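Local coordinates for protein 2'-5' RNA Ligase (Thermus thermophilus, PDB 1IUH) that belongs to the LigT-like phosphoesterases of the 2H clan, small proteins with an antiparallel sheet and packed helices, at residues A[50-53]-A[54-58]; A[100-103]-A[104-108]. One frame throughout, in Å; residues are numbered along the deposited sequence.

Interaction 1: residues A[50-53]-A[54-58]; sequences EEEL and PDYLA
E52 and Y56, one helical turn apart, run side by side and point the same way, joined at both their backbones and their ends. Y56 leaves the backbone with CG anti to its own carbonyl carbon (chi1 -63°), which turns the ring back over the preceding turn. Y56 CB passes 3.7 Å from L53 O, and farther along the ring Y56 CD1 lies 3.3 Å from E52 O. Y56 CE1 then rests against the aliphatic part of the glutamate, 3.4 Å from E52 CB. At the tip, Y56 OH donates a hydrogen bond to E52 OE1, 2.6 Å away, although the position of that carboxylate oxygen is less certain than the rest. OE1 approaches at the ring edge, close to the ring plane, while the carboxylate itself is turned 70° against the ring. The extended chain of E52 beyond CG brings the acid level with the phenol.

Behind the side chains, the helix starts its regular bonding: Y56 N donates to E52 O at 3.0 Å, and L57 N to L53 O at 2.8 Å. L57 CG lies 3.3 Å from L53 O. E51 and D55, at the surface side, bring two acids near each other without pairing.

Both E52 and Y56 are buried. R48 is a salt-bridge partner of E52; L113 of helix 96-113 lies against both residues, while L112, L3 and L159 pack on Y56. The arrangement is an i to i+4 glutamate-tyrosine pair spanning the entry to helix 53-66 of the LigT-like fold, where a 3-10 segment runs into the helix and proline takes its second position.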
loop_
_atom_site.group_PDB
_atom_site.type_symbol
_atom_site.label_atom_id
_atom_site.label_comp_id
_atom_site.label_asym_id
_atom_site.label_seq_id
_atom_site.Cartn_x
_atom_site.Cartn_y
_atom_site.Cartn_z
ATOM N N GLU A 50 -7.833 -15.669 -12.628
ATOM C CA GLU A 50 -7.398 -14.984 -13.842
ATOM C C GLU A 50 -8.579 -14.397 -14.630
ATOM O O GLU A 50 -8.441 -13.378 -15.309
ATOM C CB GLU A 50 -6.621 -15.970 -14.758
ATOM C CG GLU A 50 -5.254 -16.312 -14.222
ATOM C CD GLU A 50 -4.553 -17.447 -14.983
ATOM O OE1 GLU A 50 -3.317 -17.485 -14.865
ATOM O OE2 GLU A 50 -5.219 -18.270 -15.682
ATOM N N GLU A 51 -9.719 -15.059 -14.548
ATOM C CA GLU A 51 -10.843 -14.593 -15.286
ATOM C C GLU A 51 -11.245 -13.180 -14.889
ATOM O O GLU A 51 -11.865 -12.491 -15.661
ATOM C CB GLU A 51 -11.996 -15.587 -15.100
ATOM C CG GLU A 51 -13.283 -15.206 -15.840
ATOM C CD GLU A 51 -14.279 -14.428 -14.954
ATOM O OE1 GLU A 51 -14.314 -14.742 -13.726
ATOM O OE2 GLU A 51 -15.033 -13.542 -15.480
ATOM N N GLU A 52 -10.859 -12.728 -13.696
ATOM C CA GLU A 52 -11.243 -11.399 -13.221
ATOM C C GLU A 52 -10.272 -10.241 -13.590
ATOM O O GLU A 52 -10.597 -9.060 -13.368
ATOM C CB GLU A 52 -11.427 -11.439 -11.680
ATOM C CG GLU A 52 -12.667 -12.128 -11.152
ATOM C CD GLU A 52 -12.587 -12.483 -9.613
ATOM O OE1 GLU A 52 -11.825 -11.830 -8.813
ATOM O OE2 GLU A 52 -13.333 -13.419 -9.219
ATOM N N LEU A 53 -9.090 -10.567 -14.105
ATOM C CA LEU A 53 -8.114 -9.536 -14.492
ATOM C C LEU A 53 -8.663 -8.314 -15.210
ATOM O O LEU A 53 -8.426 -7.177 -14.816
ATOM C CB LEU A 53 -7.044 -10.116 -15.389
ATOM C CG LEU A 53 -5.706 -10.434 -14.785
ATOM C CD1 LEU A 53 -5.840 -10.422 -13.284
ATOM C CD2 LEU A 53 -5.210 -11.803 -15.287
ATOM N N PRO A 54 -9.371 -8.549 -16.307
ATOM C CA PRO A 54 -9.959 -7.470 -17.099
ATOM C C PRO A 54 -10.789 -6.507 -16.258
ATOM O O PRO A 54 -10.787 -5.288 -16.504
ATOM C CB PRO A 54 -10.839 -8.221 -18.116
ATOM C CG PRO A 54 -10.172 -9.531 -18.223
ATOM C CD PRO A 54 -9.791 -9.868 -16.814
ATOM N N ASP A 55 -11.557 -7.073 -15.333
ATOM C CA ASP A 55 -12.420 -6.301 -14.432
ATOM C C ASP A 55 -11.581 -5.480 -13.502
ATOM O O ASP A 55 -11.832 -4.307 -13.332
ATOM C CB ASP A 55 -13.339 -7.236 -13.643
ATOM C CG ASP A 55 -14.286 -7.998 -14.544
ATOM O OD1 ASP A 55 -15.076 -7.318 -15.222
ATOM O OD2 ASP A 55 -14.237 -9.237 -14.610
ATOM N N TYR A 56 -10.567 -6.055 -12.894
ATOM C CA TYR A 56 -9.718 -5.193 -12.081
ATOM C C TYR A 56 -9.000 -4.096 -12.936
ATOM O O TYR A 56 -8.802 -2.956 -12.492
ATOM C CB TYR A 56 -8.740 -6.063 -11.302
ATOM C CG TYR A 56 -9.525 -6.974 -10.356
ATOM C CD1 TYR A 56 -9.336 -8.373 -10.364
ATOM C CD2 TYR A 56 -10.459 -6.430 -9.478
ATOM C CE1 TYR A 56 -10.043 -9.185 -9.539
ATOM C CE2 TYR A 56 -11.172 -7.216 -8.646
ATOM C CZ TYR A 56 -10.981 -8.603 -8.657
ATOM O OH TYR A 56 -11.700 -9.404 -7.778
ATOM N N LEU A 57 -8.648 -4.437 -14.171
ATOM C CA LEU A 57 -8.018 -3.489 -15.096
ATOM C C LEU A 57 -8.986 -2.390 -15.452
ATOM O O LEU A 57 -8.630 -1.191 -15.405
ATOM C CB LEU A 57 -7.529 -4.201 -16.386
ATOM C CG LEU A 57 -6.285 -5.097 -16.147
ATOM C CD1 LEU A 57 -5.944 -5.950 -17.382
ATOM C CD2 LEU A 57 -5.053 -4.233 -15.759
ATOM N N ALA A 58 -10.217 -2.767 -15.769
ATOM C CA ALA A 58 -11.197 -1.770 -16.165
ATOM C C ALA A 58 -11.545 -0.833 -14.976
ATOM O O ALA A 58 -11.693 0.414 -15.097
ATOM C CB ALA A 58 -12.421 -2.485 -16.717
#

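Interaction 2: residues A[100-103]-A[104-108]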
loop_
_atom_site.group_PDB
_atom_site.type_symbol
_atom_site.label_atom_id
_atom_site.label_comp_id
_atom_site.label_asym_id
_atom_site.label_seq_id
_atom_site.Cartn_x
_atom_site.Cartn_y
_atom_site.Cartn_z
ATOM N N ARG A 100 -10.445 8.397 -1.094
ATOM C CA ARG A 100 -11.346 8.384 -2.272
ATOM C C ARG A 100 -11.005 7.201 -3.232
ATOM O O ARG A 100 -11.886 6.434 -3.663
ATOM C CB ARG A 100 -11.330 9.739 -3.029
ATOM C CG ARG A 100 -11.952 10.918 -2.259
ATOM C CD ARG A 100 -11.766 12.248 -2.972
ATOM N NE ARG A 100 -12.481 12.327 -4.246
ATOM C CZ ARG A 100 -13.808 12.522 -4.396
ATOM N NH1 ARG A 100 -14.621 12.695 -3.358
ATOM N NH2 ARG A 100 -14.361 12.473 -5.601
ATOM N N LEU A 101 -9.738 7.002 -3.539
ATOM C CA LEU A 101 -9.425 5.842 -4.386
ATOM C C LEU A 101 -9.763 4.505 -3.684
ATOM O O LEU A 101 -10.241 3.567 -4.306
ATOM C CB LEU A 101 -7.946 5.846 -4.810
ATOM C CG LEU A 101 -7.546 6.991 -5.744
ATOM C CD1 LEU A 101 -6.018 6.892 -6.042
ATOM C CD2 LEU A 101 -8.391 6.949 -7.014
ATOM N N ALA A 102 -9.524 4.414 -2.389
ATOM C CA ALA A 102 -9.835 3.176 -1.688
ATOM C C ALA A 102 -11.361 2.880 -1.752
ATOM O O ALA A 102 -11.778 1.724 -1.937
ATOM C CB ALA A 102 -9.341 3.272 -0.192
ATOM N N GLU A 103 -12.186 3.922 -1.608
ATOM C CA GLU A 103 -13.641 3.750 -1.631
ATOM C C GLU A 103 -14.103 3.343 -3.022
ATOM O O GLU A 103 -14.935 2.433 -3.192
ATOM C CB GLU A 103 -14.336 5.057 -1.239
ATOM C CG GLU A 103 -14.576 5.224 0.250
ATOM C CD GLU A 103 -14.772 6.717 0.692
ATOM O OE1 GLU A 103 -14.992 7.610 -0.194
ATOM O OE2 GLU A 103 -14.711 6.976 1.942
ATOM N N GLY A 104 -13.544 4.048 -4.012
ATOM C CA GLY A 104 -13.874 3.815 -5.404
ATOM C C GLY A 104 -13.630 2.373 -5.791
ATOM O O GLY A 104 -14.439 1.807 -6.506
ATOM N N LEU A 105 -12.541 1.787 -5.291
ATOM C CA LEU A 105 -12.223 0.423 -5.615
ATOM C C LEU A 105 -13.050 -0.571 -4.816
ATOM O O LEU A 105 -13.420 -1.603 -5.331
ATOM C CB LEU A 105 -10.718 0.164 -5.364
ATOM C CG LEU A 105 -9.617 0.920 -6.180
ATOM C CD1 LEU A 105 -8.276 0.837 -5.439
ATOM C CD2 LEU A 105 -9.421 0.347 -7.554
ATOM N N ARG A 106 -13.342 -0.280 -3.549
ATOM C CA ARG A 106 -14.080 -1.260 -2.772
ATOM C C ARG A 106 -15.455 -1.354 -3.428
ATOM O O ARG A 106 -16.061 -2.442 -3.476
ATOM C CB ARG A 106 -14.192 -0.846 -1.275
ATOM C CG ARG A 106 -12.851 -0.882 -0.539
ATOM C CD ARG A 106 -12.821 -0.454 0.942
ATOM N NE ARG A 106 -11.578 -0.977 1.563
ATOM C CZ ARG A 106 -10.314 -0.572 1.271
ATOM N NH1 ARG A 106 -10.110 0.383 0.382
ATOM N NH2 ARG A 106 -9.234 -1.166 1.804
ATOM N N ALA A 107 -15.907 -0.222 -3.963
ATOM C CA ALA A 107 -17.209 -0.122 -4.607
ATOM C C ALA A 107 -17.320 -0.956 -5.881
ATOM O O ALA A 107 -18.307 -1.688 -6.093
ATOM C CB ALA A 107 -17.484 1.342 -4.912
ATOM N N GLY A 108 -16.282 -0.835 -6.709
ATOM C CA GLY A 108 -16.192 -1.541 -7.964
ATOM C C GLY A 108 -16.103 -3.037 -7.745
ATOM O O GLY A 108 -16.723 -3.830 -8.486
#
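A102 O is gripped by two donors of the same residue, R106. R106 N donates to A102 O at 3.0 Å in the usual helical bond, and R106 NH1 folds back to the same A102 O at 3.2 Å. The two reach the carbonyl from opposite faces of its plane, and NH1 stands well above that plane, with a C=O...N angle of only 96°, so it uses no lone-pair direction. The acceptor nevertheless lies near the plane of the guanidinium.

R106 CG, anti to its own carbonyl carbon (chi1 -68°), passes 3.1 Å from A102 O, and the chain runs extended from there to NE before the last torsion (chi4 68°) swings NH1 back towards A102. The same NH1 also donates to L42 O of strand 39-47, so this nitrogen bridges the helix carbonyl and the strand.

The neighbouring turns are regular. G104 N bonds to R100 O at 2.9 Å, and A107 N to E103 O at the same length. L105 N donates to L101 O, and L105 CG lies 3.3 Å from L101 O as its isobutyl group heads for L42, L43, L59 and L63. R100 reaches E67 through a salt bridge from NE.

This is the i to i+4 bonding of an ordinary alpha helix, supplemented by an arginine that hydrogen-bonds back to a main-chain carbonyl, in helix 96-113, which packs on the antiparallel sheet of this 2H-family fold.

From the N terminus, the chain runs through strand 2-8 and strand 39-47 before interaction 1 closes the turn that opens helix 53-66. Strands 70-80 and 88-94 then lead to helix 96-113, whose middle holds interaction 2. Each contact closes only a local turn, and the two stand in series, neither nesting nor crossing. Their centres are 15 Å apart and their nearest atoms about 6 Å, without touching. The two helices nevertheless meet: L112 and L113 reach the start of helix 53-66 at interaction 1, whereas L59 and L63 farther along that helix meet L105 of interaction 2. Strands 2-8 and 150-164 flank interaction 1, and strand 39-47 flanks interaction 2.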